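Local coordinates for glycerophosphodiester phosphodiesterase (Cytophaga hutchinsonii ATCC 33406, PDB 3CH0), which belongs to the glycerophosphoryl diester phosphodiesterase family, whose members are built on the TIM-barrel fold, at residues His62-Met67 against Lys99-Phe104; Gly16-Leu21 against Lys105-Val110; Asp43-Lys48 against Phe81-Met86. All blocks are in the same frame, centred on the assembly; numbering follows the deposited sequence. Where two conformers were deposited one is given.

Contact 1: residues His62-Met67 against Lys99-Phe104; sequences HEITMM and KTHPRF. With EDO (1,2-ethanediol), chain M.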
loop_
_atom_site.group_PDB
_atom_site.type_symbol
_atom_site.label_atom_id
_atom_site.label_comp_id
_atom_site.label_asym_id
_atom_site.label_seq_id
_atom_site.Cartn_x
_atom_site.Cartn_y
_atom_site.Cartn_z
ATOM N N HIS A 62 -6.208 -3.265 16.351
ATOM C CA HIS A 62 -7.542 -3.348 16.988
ATOM C C HIS A 62 -8.724 -2.921 16.083
ATOM O O HIS A 62 -9.886 -3.322 16.331
ATOM C CB HIS A 62 -7.565 -2.514 18.285
ATOM C CG HIS A 62 -7.740 -1.055 18.073
ATOM N ND1 HIS A 62 -6.693 -0.219 17.738
ATOM C CD2 HIS A 62 -8.829 -0.264 18.181
ATOM C CE1 HIS A 62 -7.136 1.016 17.621
ATOM N NE2 HIS A 62 -8.424 1.021 17.905
ATOM N N GLU A 63 -8.501 -2.124 15.026
ATOM C CA GLU A 63 -9.615 -1.679 14.268
ATOM C C GLU A 63 -10.169 -2.812 13.450
ATOM O O GLU A 63 -11.352 -2.756 13.066
ATOM C CB GLU A 63 -9.262 -0.491 13.369
ATOM C CG GLU A 63 -9.082 0.759 14.189
ATOM C CD GLU A 63 -8.839 1.990 13.318
ATOM O OE1 GLU A 63 -7.996 1.903 12.397
ATOM O OE2 GLU A 63 -9.493 3.040 13.523
ATOM N N ILE A 64 -9.334 -3.811 13.173
ATOM C CA ILE A 64 -9.734 -4.845 12.216
ATOM C C ILE A 64 -9.812 -6.255 12.782
ATOM O O ILE A 64 -10.356 -7.175 12.107
ATOM C CB ILE A 64 -8.804 -4.837 10.962
ATOM C CG1 ILE A 64 -7.363 -5.254 11.316
ATOM C CG2 ILE A 64 -8.844 -3.457 10.274
ATOM C CD1 ILE A 64 -6.394 -5.448 10.092
ATOM N N THR A 65 -9.219 -6.464 13.963
ATOM C CA THR A 65 -8.948 -7.806 14.467
ATOM C C THR A 65 -9.862 -8.087 15.680
ATOM O O THR A 65 -9.758 -7.466 16.707
ATOM C CB THR A 65 -7.471 -8.014 14.907
ATOM O OG1 THR A 65 -6.569 -7.563 13.881
ATOM C CG2 THR A 65 -7.225 -9.479 15.189
HETATM N N MSE A 66 -10.760 -9.059 15.518
HETATM C CA MSE A 66 -11.639 -9.421 16.638
HETATM C C MSE A 66 -10.916 -9.945 17.866
HETATM O O MSE A 66 -11.184 -9.503 18.970
HETATM C CB MSE A 66 -12.650 -10.488 16.160
HETATM C CG MSE A 66 -13.726 -10.801 17.184
HETATM SE SE MSE A 66 -14.959 -9.362 17.101
HETATM C CE MSE A 66 -15.678 -10.040 15.436
HETATM N N MSE A 67 -10.037 -10.895 17.637
HETATM C CA MSE A 67 -9.424 -11.677 18.722
HETATM C C MSE A 67 -8.145 -12.379 18.285
HETATM O O MSE A 67 -8.042 -12.870 17.150
HETATM C CB MSE A 67 -10.494 -12.668 19.266
HETATM C CG MSE A 67 -10.037 -14.089 19.575
HETATM SE SE MSE A 67 -11.541 -15.361 19.759
HETATM C CE MSE A 67 -13.012 -14.046 19.382
ATOM N N LYS A 99 -14.758 -7.911 12.255
ATOM C CA LYS A 99 -14.916 -6.800 13.172
ATOM C C LYS A 99 -15.303 -5.516 12.469
ATOM O O LYS A 99 -14.727 -5.137 11.465
ATOM C CB LYS A 99 -13.633 -6.547 13.972
ATOM C CG LYS A 99 -13.802 -5.571 15.129
ATOM C CD LYS A 99 -12.511 -5.515 15.931
ATOM C CE LYS A 99 -12.600 -4.774 17.247
ATOM N NZ LYS A 99 -11.319 -4.944 18.005
ATOM N N THR A 100 -16.262 -4.782 13.024
ATOM C CA THR A 100 -16.632 -3.508 12.498
ATOM C C THR A 100 -15.513 -2.478 12.622
ATOM O O THR A 100 -14.965 -2.305 13.702
ATOM C CB THR A 100 -17.884 -2.953 13.184
ATOM O OG1 THR A 100 -18.946 -3.881 12.941
ATOM C CG2 THR A 100 -18.235 -1.598 12.627
ATOM N N HIS A 101 -15.154 -1.876 11.485
ATOM C CA HIS A 101 -14.146 -0.836 11.421
ATOM C C HIS A 101 -14.808 0.505 11.711
ATOM O O HIS A 101 -15.613 0.961 10.913
ATOM C CB HIS A 101 -13.472 -0.826 10.024
ATOM C CG HIS A 101 -12.192 -0.046 9.999
ATOM N ND1 HIS A 101 -12.034 1.155 10.677
ATOM C CD2 HIS A 101 -10.999 -0.312 9.417
ATOM C CE1 HIS A 101 -10.800 1.600 10.475
ATOM N NE2 HIS A 101 -10.142 0.714 9.743
ATOM N N PRO A 102 -14.423 1.142 12.837
ATOM C CA PRO A 102 -15.077 2.386 13.259
ATOM C C PRO A 102 -15.016 3.493 12.199
ATOM O O PRO A 102 -15.893 4.368 12.152
ATOM C CB PRO A 102 -14.289 2.806 14.507
ATOM C CG PRO A 102 -13.490 1.641 14.947
ATOM C CD PRO A 102 -13.324 0.741 13.734
ATOM N N ARG A 103 -13.997 3.450 11.321
ATOM C CA ARG A 103 -13.840 4.492 10.314
ATOM C C ARG A 103 -14.327 4.144 8.918
ATOM O O ARG A 103 -14.327 5.012 8.033
ATOM C CB ARG A 103 -12.378 4.963 10.293
ATOM C CG ARG A 103 -11.852 5.378 11.681
ATOM C CD ARG A 103 -10.510 6.038 11.593
ATOM N NE ARG A 103 -9.482 5.000 11.454
ATOM C CZ ARG A 103 -8.595 4.889 10.467
ATOM N NH1 ARG A 103 -8.515 5.795 9.514
ATOM N NH2 ARG A 103 -7.746 3.884 10.488
ATOM N N PHE A 104 -14.785 2.886 8.717
ATOM C CA PHE A 104 -15.315 2.407 7.447
ATOM C C PHE A 104 -16.546 1.567 7.732
ATOM O O PHE A 104 -16.565 0.359 7.560
ATOM C CB PHE A 104 -14.245 1.625 6.651
ATOM C CG PHE A 104 -13.040 2.465 6.376
ATOM C CD1 PHE A 104 -13.067 3.354 5.293
ATOM C CD2 PHE A 104 -11.954 2.495 7.256
ATOM C CE1 PHE A 104 -12.026 4.196 5.060
ATOM C CE2 PHE A 104 -10.933 3.388 7.025
ATOM C CZ PHE A 104 -10.985 4.237 5.920
HETATM C C1 EDO M . -14.512 -10.311 21.430
HETATM O O1 EDO M . -13.236 -10.468 20.807
HETATM C C2 EDO M . -14.628 -11.422 22.470
HETATM O O2 EDO M . -13.572 -11.344 23.473
HETATM O O HOH W 1 -12.855 -2.170 15.325
HETATM O O HOH W 2 -12.027 -9.387 12.857
HETATM O O HOH W 3 -12.431 -6.419 10.255
HETATM O O HOH W 4 -12.283 -7.352 19.608
#
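Glu63 and Phe104 hold the imidazole of His101 between them. CB of Glu63 lies over one face, displaced toward the rim, and makes a CH-pi contact 4.0 Å from the ring centroid; CD2 of Phe104 sits over the middle of the opposite face. NE of Arg103 approaches the same ring at its edge, in the ring plane. The Arg103 guanidinium in turn carries CE2 of Phe104 over one face, near the rim, and receives the Glu63 carboxylate at its edge, the two planes only 14° apart. Their salt bridge is side-on: Arg103 NE donates to Glu63 OE2 at 2.8 Å, and Arg103 NH2 to Glu63 OE1, also at 2.8 Å. Both bonds are almost straight and use the syn lone pairs, and together they resist rotation of either group. Glutamate has the reach for this, since with CG beside the backbone N (chi1 -73°) its chain runs past the imidazole to the arginine.

Both segments are irregular loops of a TIM-barrel protein: 62-67 follows strand 52-54, whereas 99-104 precedes helix 117-127. His101 to Phe104 form a type I turn, in which Pro102 fits the second position; the backbone N of Arg103 donates to His101 ND1 at 3.1 Å, steadying the imidazole. Farther along, the fully extended Lys99 brings its ammonium to two carbonyls. NZ of Lys99 meets the O of His62 at 2.7 Å on a lone pair, but reaches the O of Thr65 at 3.2 Å from above the carbonyl plane. Lysine suits this place, having several hydrogens to share, and water 4 accepts another. Water 1 probably donates to the carbonyls of Glu63 and Thr100, while water 3 donates to those of Ile64 and Lys99.

Contact 2: residues Gly16-Leu21 against Lys105-Val110; sequences GCRGLL and KSQKKV. With EDO (1,2-ethanediol), chain P.
Gln107 reaches across to the turn at Arg18, and both ends of its amide are engaged. NE2 of Gln107 donates to the O of Arg18 at 2.7 Å, nearly straight and in both the amide and the carbonyl plane. OE1 of Gln107 accepts from Lys109 NZ at 2.7 Å, and that ammonium also serves the carbonyls of Gly97 and Lys99. Glutamine fits because one flat group can give and take; CG anti to the backbone N (chi1 -168°) and an extended chain carry it over.

Here the loop after the barrel strand 10-13, leading to helix 26-35, meets the loop before helix 117-127. Their backbones join directly where Lys108 N donates to Leu20 O at 2.9 Å, and water 6 adds a hydrogen to the same carbonyl while bridging to Ser106 O. Water 5 donates to Gly19 O and is hydrogen-bonded to Ser106 OG. 1,2-Ethanediol accepts from Lys105 N through O2 and from Ser106 N through O1. Within the turn, Cys17 O accepts from the backbone N of both Leu20 and Leu21. The Arg18 guanidinium forms a salt bridge with Asp264 and a hydrogen bond with glycerol. Apolar cover comes from Leu21, whose CD2 lies 3.6 Å from CB of Lys108.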
loop_
_atom_site.group_PDB
_atom_site.type_symbol
_atom_site.label_atom_id
_atom_site.label_comp_id
_atom_site.label_asym_id
_atom_site.label_seq_id
_atom_site.Cartn_x
_atom_site.Cartn_y
_atom_site.Cartn_z
ATOM N N GLY A 16 -6.311 -2.644 -1.561
ATOM C CA GLY A 16 -7.280 -3.298 -2.466
ATOM C C GLY A 16 -8.491 -2.392 -2.532
ATOM O O GLY A 16 -8.742 -1.732 -3.529
ATOM N N CYS A 17 -9.270 -2.331 -1.462
ATOM C CA CYS A 17 -10.414 -1.423 -1.415
ATOM C C CYS A 17 -10.973 -1.375 0.004
ATOM O O CYS A 17 -12.092 -1.781 0.260
ATOM C CB CYS A 17 -11.525 -1.771 -2.428
ATOM S SG CYS A 17 -12.133 -3.448 -2.314
ATOM N N ARG A 18 -10.202 -0.836 0.916
ATOM C CA ARG A 18 -10.605 -0.792 2.356
ATOM C C ARG A 18 -11.977 -0.218 2.645
ATOM O O ARG A 18 -12.665 -0.647 3.584
ATOM C CB ARG A 18 -9.560 -0.041 3.192
ATOM C CG ARG A 18 -9.980 0.249 4.644
ATOM C CD ARG A 18 -8.810 0.856 5.428
ATOM N NE ARG A 18 -8.387 2.146 4.886
ATOM C CZ ARG A 18 -7.744 3.095 5.570
ATOM N NH1 ARG A 18 -7.380 2.884 6.816
ATOM N NH2 ARG A 18 -7.483 4.262 4.985
ATOM N N GLY A 19 -12.409 0.759 1.861
ATOM C CA GLY A 19 -13.753 1.323 2.096
ATOM C C GLY A 19 -14.865 0.309 1.851
ATOM O O GLY A 19 -15.975 0.463 2.405
ATOM N N LEU A 20 -14.609 -0.690 1.003
ATOM C CA LEU A 20 -15.631 -1.627 0.572
ATOM C C LEU A 20 -15.556 -2.972 1.252
ATOM O O LEU A 20 -16.581 -3.620 1.520
ATOM C CB LEU A 20 -15.494 -1.861 -0.931
ATOM C CG LEU A 20 -15.496 -0.581 -1.812
ATOM C CD1 LEU A 20 -15.342 -0.934 -3.317
ATOM C CD2 LEU A 20 -16.722 0.310 -1.552
ATOM N N LEU A 21 -14.328 -3.436 1.516
ATOM C CA LEU A 21 -14.069 -4.786 1.995
ATOM C C LEU A 21 -12.888 -4.759 2.956
ATOM O O LEU A 21 -12.092 -3.819 2.897
ATOM C CB LEU A 21 -13.742 -5.715 0.834
ATOM C CG LEU A 21 -14.934 -6.270 0.019
ATOM C CD1 LEU A 21 -14.428 -6.947 -1.240
ATOM C CD2 LEU A 21 -15.700 -7.288 0.905
ATOM N N LYS A 105 -17.592 2.259 8.166
ATOM C CA LYS A 105 -18.750 1.582 8.694
ATOM C C LYS A 105 -19.537 0.865 7.607
ATOM O O LYS A 105 -20.257 -0.082 7.915
ATOM C CB LYS A 105 -19.619 2.575 9.510
ATOM C CG LYS A 105 -19.031 2.905 10.872
ATOM C CD LYS A 105 -18.608 1.662 11.662
ATOM N N SER A 106 -19.395 1.247 6.356
ATOM C CA SER A 106 -20.067 0.539 5.276
ATOM C C SER A 106 -19.238 -0.623 4.693
ATOM O O SER A 106 -19.671 -1.326 3.777
ATOM C CB SER A 106 -20.509 1.529 4.182
ATOM O OG SER A 106 -19.494 1.764 3.224
ATOM N N GLN A 107 -18.041 -0.846 5.240
ATOM C CA GLN A 107 -17.251 -1.984 4.813
ATOM C C GLN A 107 -18.013 -3.286 5.000
ATOM O O GLN A 107 -18.603 -3.509 6.074
ATOM C CB GLN A 107 -15.960 -2.066 5.602
ATOM C CG GLN A 107 -14.940 -3.041 5.061
ATOM C CD GLN A 107 -13.788 -3.145 5.990
ATOM O OE1 GLN A 107 -13.811 -3.894 6.987
ATOM N NE2 GLN A 107 -12.748 -2.341 5.690
ATOM N N LYS A 108 -17.923 -4.160 4.008
ATOM C CA LYS A 108 -18.596 -5.466 4.049
ATOM C C LYS A 108 -17.902 -6.394 5.033
ATOM O O LYS A 108 -16.668 -6.635 4.985
ATOM C CB LYS A 108 -18.648 -6.111 2.659
ATOM C CG LYS A 108 -19.101 -7.543 2.645
ATOM C CD LYS A 108 -20.567 -7.669 2.900
ATOM C CE LYS A 108 -20.929 -9.149 2.968
ATOM N NZ LYS A 108 -22.329 -9.309 2.782
ATOM N N LYS A 109 -18.696 -6.986 5.920
ATOM C CA LYS A 109 -18.146 -7.903 6.878
ATOM C C LYS A 109 -18.194 -9.296 6.340
ATOM O O LYS A 109 -19.278 -9.864 6.140
ATOM C CB LYS A 109 -18.910 -7.813 8.228
ATOM C CG LYS A 109 -18.911 -6.483 8.865
ATOM C CD LYS A 109 -17.522 -6.104 9.411
ATOM C CE LYS A 109 -16.710 -5.325 8.395
ATOM N NZ LYS A 109 -15.285 -5.310 8.722
ATOM N N VAL A 110 -17.001 -9.856 6.112
ATOM C CA VAL A 110 -16.774 -11.197 5.601
ATOM C C VAL A 110 -15.560 -11.794 6.296
ATOM O O VAL A 110 -14.642 -11.060 6.729
ATOM C CB VAL A 110 -16.532 -11.246 4.074
ATOM C CG1 VAL A 110 -17.811 -10.811 3.274
ATOM C CG2 VAL A 110 -15.331 -10.368 3.678
HETATM C C1 EDO P . -17.642 5.317 6.291
HETATM O O1 EDO P . -18.670 4.329 6.096
HETATM C C2 EDO P . -17.718 5.958 7.670
HETATM O O2 EDO P . -17.518 4.992 8.716
HETATM O O HOH W 5 -16.891 2.222 4.282
HETATM O O HOH W 6 -19.137 -2.133 0.831
#

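Contact 3: residues Asp43-Lys48 against Phe81-Met86; sequences DLVISK and FNLYAM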
loop_
_atom_site.group_PDB
_atom_site.type_symbol
_atom_site.label_atom_id
_atom_site.label_comp_id
_atom_site.label_asym_id
_atom_site.label_seq_id
_atom_site.Cartn_x
_atom_site.Cartn_y
_atom_site.Cartn_z
ATOM N N ASP A 43 0.310 -3.233 1.561
ATOM C CA ASP A 43 1.364 -3.068 2.564
ATOM C C ASP A 43 1.963 -4.414 2.872
ATOM O O ASP A 43 1.260 -5.420 2.862
ATOM C CB ASP A 43 0.696 -2.544 3.800
ATOM C CG ASP A 43 -0.119 -1.311 3.544
ATOM O OD1 ASP A 43 0.499 -0.310 3.162
ATOM O OD2 ASP A 43 -1.352 -1.266 3.792
ATOM N N LEU A 44 3.282 -4.437 3.117
ATOM C CA LEU A 44 4.022 -5.663 3.335
ATOM C C LEU A 44 4.831 -5.634 4.608
ATOM O O LEU A 44 5.493 -4.627 4.947
ATOM C CB LEU A 44 4.966 -5.957 2.173
ATOM C CG LEU A 44 4.358 -5.953 0.763
ATOM C CD1 LEU A 44 5.394 -6.020 -0.362
ATOM C CD2 LEU A 44 3.367 -7.117 0.653
ATOM N N VAL A 45 4.732 -6.763 5.312
ATOM C CA VAL A 45 5.497 -7.045 6.538
ATOM C C VAL A 45 6.032 -8.476 6.441
ATOM O O VAL A 45 5.784 -9.162 5.445
ATOM C CB VAL A 45 4.727 -6.758 7.805
ATOM C CG1 VAL A 45 4.084 -5.339 7.772
ATOM C CG2 VAL A 45 3.662 -7.889 8.024
ATOM N N ILE A 46 6.856 -8.859 7.427
ATOM C CA ILE A 46 7.529 -10.178 7.468
ATOM C C ILE A 46 7.149 -10.954 8.736
ATOM O O ILE A 46 7.098 -10.381 9.800
ATOM C CB ILE A 46 9.047 -10.002 7.447
ATOM C CG1 ILE A 46 9.482 -9.056 6.285
ATOM C CG2 ILE A 46 9.769 -11.373 7.274
ATOM C CD1 ILE A 46 9.125 -9.490 4.878
ATOM N N SER A 47 6.801 -12.231 8.547
ATOM C CA SER A 47 6.528 -13.122 9.662
ATOM C C SER A 47 7.856 -13.596 10.270
ATOM O O SER A 47 8.920 -13.437 9.669
ATOM C CB SER A 47 5.751 -14.359 9.197
ATOM O OG SER A 47 6.521 -15.143 8.281
ATOM N N LYS A 48 7.744 -14.197 11.455
ATOM C CA LYS A 48 8.917 -14.858 12.118
ATOM C C LYS A 48 9.678 -15.776 11.204
ATOM O O LYS A 48 10.915 -15.788 11.230
ATOM C CB LYS A 48 8.460 -15.595 13.342
ATOM C CG LYS A 48 9.606 -16.207 14.159
ATOM C CD LYS A 48 9.073 -16.647 15.510
ATOM C CE LYS A 48 10.126 -17.459 16.265
ATOM N NZ LYS A 48 9.452 -18.253 17.350
ATOM N N PHE A 81 0.638 -8.404 19.679
ATOM C CA PHE A 81 0.364 -9.442 18.671
ATOM C C PHE A 81 1.221 -9.130 17.455
ATOM O O PHE A 81 0.748 -8.713 16.397
ATOM C CB PHE A 81 -1.128 -9.491 18.333
ATOM C CG PHE A 81 -1.996 -9.593 19.552
ATOM C CD1 PHE A 81 -1.812 -10.641 20.445
ATOM C CD2 PHE A 81 -2.935 -8.638 19.838
ATOM C CE1 PHE A 81 -2.584 -10.734 21.608
ATOM C CE2 PHE A 81 -3.715 -8.734 21.028
ATOM C CZ PHE A 81 -3.514 -9.797 21.886
ATOM N N ASN A 82 2.501 -9.384 17.652
ATOM C CA ASN A 82 3.547 -8.973 16.684
ATOM C C ASN A 82 3.774 -10.026 15.637
ATOM O O ASN A 82 4.217 -11.142 15.923
ATOM C CB ASN A 82 4.842 -8.796 17.476
ATOM C CG ASN A 82 6.034 -8.356 16.617
ATOM O OD1 ASN A 82 5.896 -8.068 15.422
ATOM N ND2 ASN A 82 7.202 -8.231 17.259
ATOM N N LEU A 83 3.430 -9.707 14.389
ATOM C CA LEU A 83 3.590 -10.644 13.297
ATOM C C LEU A 83 5.001 -11.177 13.095
ATOM O O LEU A 83 5.223 -12.297 12.694
ATOM C CB LEU A 83 3.056 -10.072 11.958
ATOM C CG LEU A 83 1.550 -10.115 11.682
ATOM C CD1 LEU A 83 0.783 -9.161 12.564
ATOM C CD2 LEU A 83 1.332 -9.886 10.186
ATOM N N TYR A 84 5.986 -10.321 13.355
ATOM C CA TYR A 84 7.384 -10.752 13.244
ATOM C C TYR A 84 7.819 -11.804 14.302
ATOM O O TYR A 84 8.877 -12.413 14.141
ATOM C CB TYR A 84 8.312 -9.536 13.295
ATOM C CG TYR A 84 9.702 -9.760 12.795
ATOM C CD1 TYR A 84 9.942 -10.480 11.652
ATOM C CD2 TYR A 84 10.800 -9.230 13.478
ATOM C CE1 TYR A 84 11.251 -10.692 11.182
ATOM C CE2 TYR A 84 12.081 -9.424 13.038
ATOM C CZ TYR A 84 12.309 -10.147 11.906
ATOM O OH TYR A 84 13.555 -10.404 11.414
ATOM N N ALA A 85 7.003 -11.925 15.373
ATOM C CA ALA A 85 7.204 -12.934 16.440
ATOM C C ALA A 85 6.320 -14.156 16.199
ATOM O O ALA A 85 6.265 -15.054 17.049
ATOM C CB ALA A 85 6.916 -12.349 17.775
HETATM N N MSE A 86 5.546 -14.156 15.117
HETATM C CA MSE A 86 4.644 -15.264 14.781
HETATM C C MSE A 86 4.955 -15.955 13.470
HETATM O O MSE A 86 5.238 -15.319 12.450
HETATM C CB MSE A 86 3.209 -14.704 14.727
HETATM C CG MSE A 86 2.767 -14.041 16.004
HETATM SE SE MSE A 86 1.081 -13.059 15.799
HETATM C CE MSE A 86 0.011 -14.554 15.380
HETATM O O HOH W 7 8.203 -15.879 18.906
#
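Three carbonyls, of Leu83, Tyr84 and Met86, converge on the backbone of Lys48. Lys48 N donates to Met86 O at 2.9 Å, approaching from above the carbonyl plane, and more weakly to Leu83 O at 3.4 Å. CA-H...O contacts add to this: CA of Lys48 comes within 3.2 Å of Tyr84 O, and CA of Ser47 within 3.4 Å of Leu83 O. The 3-10 segment 83-85 and the residue after it present the carbonyls; Asn82 introduces them with an Asx turn, its OD1 accepting from Tyr84 N.

Tyr84 turns the edge of its ring to the strand, CD1 lying 3.4 Å from Ile46 O. A chi1 of -162° swings the ring away from its own backbone N and sets it beside the strand end, with CD1 also near Ser47 O. Lys48 runs out over Ala85; water 7 accepts from its NZ and donates to Ala85 O, which suits a long, charged chain at the surface. Inside, CG2 of Val45 packs on CD2 of Leu83 at 3.8 Å, two branched aliphatic groups crossing at about a right angle.

The turn lies against the end of barrel strand 39-46, with Leu83 resting on Val53 of strand 52-54 and on Ile91 of helix 88-91, while Ile46 packs against helix 151-164.

In the fold
All three contacts are partly buried, and their centres lie 16 to 18 Å from the centre of the chain. Contact 3 has the larger buried share, four of eight touching residues, and contact 1 the smaller, three of ten. Contacts 1 and 2 are neighbours: residues 99-104 run straight into 105-110, and Phe104 packs on Arg18, so both fasten this one loop, to 62-67 in contact 1 and to 16-21 in contact 2. Contact 3 touches neither; it alone includes part of a barrel strand. Their chemistry differs accordingly. A salt bridge and ordered waters dominate contact 1, amide and backbone bonds contact 2, and converging carbonyls with aliphatic packing contact 3.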